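Local coordinates for protein fructose-bisphosphate aldolase (Slackia heliotrinireducens, PDB 4MOZ) that belongs to the DeoC/LacD family of aldolases, enzymes built as a closed eight-stranded parallel beta/alpha (TIM) barrel, at residues I71-V76 with A92-V97. Residues are numbered along the deposited sequence; the frame is centred on the assembly and turned at random.
Sequences IADQGV and ADYPNV
Asp73 and Tyr94 are brought together by two first torsions: Asp73 CG, in the last turn of helix 66-74, lies opposite the backbone N and beside the carbonyl carbon (chi1 180°), while Tyr94 CG is anti to its carbonyl carbon and beside the backbone N (chi1 -65°), which sets the ring edge against Asp73. The aspartate meets the ring at that edge, near the ring plane, with Asp73 CB 3.8 Å from Tyr94 CD2. The two side chains cross almost perpendicularly, and carboxylate and ring planes are 78° apart. The Tyr94 hydroxyl is hydrogen-bonded to Glu66 OE2 at the first residue of the same helix, so the tyrosine engages residues near both ends of that helix. A water joins the polar groups: it donates to Asp73 OD1 at 2.9 Å and accepts from the backbone N of Asn96 at 2.8 Å. Asn96 is the centre of an inverse gamma turn, which redirects the chain just before strand 99-102. On the buried side, Val97 CG1 packs against Ala72 CB at 4.1 Å, and both side chains also touch Met80 of strand 79-82. The contact thus joins the C-terminal end of one barrel helix to the loop that follows the next helix, 84-90, beside the strand between them. Its chemistry is mixed: a small apolar seam faces the barrel, whereas the exposed Asp73 meets the tyrosine edge with its CB methylene and the loop backbone, through water, with its carboxylate; the closest direct approaches are carbon to carbon, and the polar link is water-mediated.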
loop_
_atom_site.group_PDB
_atom_site.type_symbol
_atom_site.label_atom_id
_atom_site.label_comp_id
_atom_site.label_asym_id
_atom_site.label_seq_id
_atom_site.Cartn_x
_atom_site.Cartn_y
_atom_site.Cartn_z
ATOM N N ILE C 71 15.394 -33.261 16.674
ATOM C CA ILE C 71 16.783 -32.804 16.732
ATOM C C ILE C 71 16.945 -31.668 17.741
ATOM O O ILE C 71 17.829 -31.713 18.596
ATOM C CB ILE C 71 17.301 -32.356 15.349
ATOM C CG1 ILE C 71 17.362 -33.546 14.388
ATOM C CG2 ILE C 71 18.684 -31.732 15.473
ATOM C CD1 ILE C 71 17.505 -33.162 12.929
ATOM N N ALA C 72 16.081 -30.664 17.648
ATOM C CA ALA C 72 16.116 -29.524 18.556
ATOM C C ALA C 72 15.932 -29.949 20.011
ATOM O O ALA C 72 16.516 -29.349 20.918
ATOM C CB ALA C 72 15.052 -28.510 18.166
ATOM N N ASP C 73 15.131 -30.990 20.222
ATOM C CA ASP C 73 14.783 -31.456 21.563
ATOM C C ASP C 73 15.846 -32.385 22.160
ATOM O O ASP C 73 16.163 -32.289 23.346
ATOM C CB ASP C 73 13.417 -32.146 21.527
ATOM C CG ASP C 73 12.976 -32.664 22.883
ATOM O OD1 ASP C 73 12.874 -31.867 23.840
ATOM O OD2 ASP C 73 12.713 -33.877 22.983
ATOM N N GLN C 74 16.397 -33.274 21.335
ATOM C CA GLN C 74 17.353 -34.277 21.808
ATOM C C GLN C 74 18.797 -33.805 21.709
ATOM O O GLN C 74 19.654 -34.265 22.459
ATOM C CB GLN C 74 17.177 -35.595 21.056
ATOM C CG GLN C 74 15.916 -36.344 21.442
ATOM C CD GLN C 74 15.530 -37.398 20.428
ATOM O OE1 GLN C 74 14.399 -37.416 19.944
ATOM N NE2 GLN C 74 16.469 -38.278 20.093
ATOM N N GLY C 75 19.063 -32.896 20.777
ATOM C CA GLY C 75 20.388 -32.307 20.654
ATOM C C GLY C 75 20.545 -31.121 21.582
ATOM O O GLY C 75 19.695 -30.864 22.434
ATOM N N VAL C 76 21.647 -30.400 21.426
ATOM C CA VAL C 76 21.875 -29.183 22.193
ATOM C C VAL C 76 21.980 -28.037 21.203
ATOM O O VAL C 76 22.856 -28.035 20.333
ATOM C CB VAL C 76 23.137 -29.270 23.096
ATOM C CG1 VAL C 76 23.357 -27.964 23.850
ATOM C CG2 VAL C 76 23.019 -30.422 24.085
ATOM N N ALA C 92 3.550 -27.616 20.768
ATOM C CA ALA C 92 2.859 -28.167 21.940
ATOM C C ALA C 92 3.491 -29.484 22.404
ATOM O O ALA C 92 3.524 -29.769 23.601
ATOM C CB ALA C 92 1.369 -28.343 21.671
ATOM N N ASP C 93 4.009 -30.262 21.454
ATOM C CA ASP C 93 4.686 -31.520 21.759
ATOM C C ASP C 93 6.183 -31.354 22.004
ATOM O O ASP C 93 6.862 -32.312 22.368
ATOM C CB ASP C 93 4.458 -32.535 20.636
ATOM C CG ASP C 93 3.022 -32.977 20.541
ATOM O OD1 ASP C 93 2.383 -33.169 21.595
ATOM O OD2 ASP C 93 2.526 -33.136 19.413
ATOM N N TYR C 94 6.692 -30.144 21.786
ATOM C CA TYR C 94 8.111 -29.850 21.966
ATOM C C TYR C 94 8.309 -28.511 22.684
ATOM O O TYR C 94 8.930 -27.598 22.138
ATOM C CB TYR C 94 8.824 -29.867 20.609
ATOM C CG TYR C 94 8.824 -31.231 19.966
ATOM C CD1 TYR C 94 7.776 -31.637 19.136
ATOM C CD2 TYR C 94 9.862 -32.128 20.200
ATOM C CE1 TYR C 94 7.768 -32.896 18.556
ATOM C CE2 TYR C 94 9.863 -33.391 19.625
ATOM C CZ TYR C 94 8.815 -33.767 18.807
ATOM O OH TYR C 94 8.821 -35.012 18.238
ATOM N N PRO C 95 7.788 -28.395 23.924
ATOM C CA PRO C 95 7.775 -27.086 24.595
ATOM C C PRO C 95 9.135 -26.586 25.083
ATOM O O PRO C 95 9.315 -25.380 25.237
ATOM C CB PRO C 95 6.825 -27.297 25.782
ATOM C CG PRO C 95 6.836 -28.768 26.045
ATOM C CD PRO C 95 7.257 -29.473 24.784
ATOM N N ASN C 96 10.081 -27.494 25.315
ATOM C CA ASN C 96 11.374 -27.125 25.905
ATOM C C ASN C 96 12.428 -26.815 24.856
ATOM O O ASN C 96 13.511 -27.403 24.847
ATOM C CB ASN C 96 11.874 -28.223 26.847
ATOM C CG ASN C 96 10.819 -28.662 27.838
ATOM O OD1 ASN C 96 10.590 -29.856 28.020
ATOM N ND2 ASN C 96 10.159 -27.697 28.472
ATOM N N VAL C 97 12.087 -25.900 23.960
ATOM C CA VAL C 97 12.996 -25.428 22.929
ATOM C C VAL C 97 12.850 -23.909 22.921
ATOM O O VAL C 97 11.747 -23.385 23.117
ATOM C CB VAL C 97 12.626 -26.001 21.536
ATOM C CG1 VAL C 97 13.551 -25.462 20.453
ATOM C CG2 VAL C 97 12.665 -27.523 21.538
HETATM O O HOH W 1 10.598 -30.140 24.392
#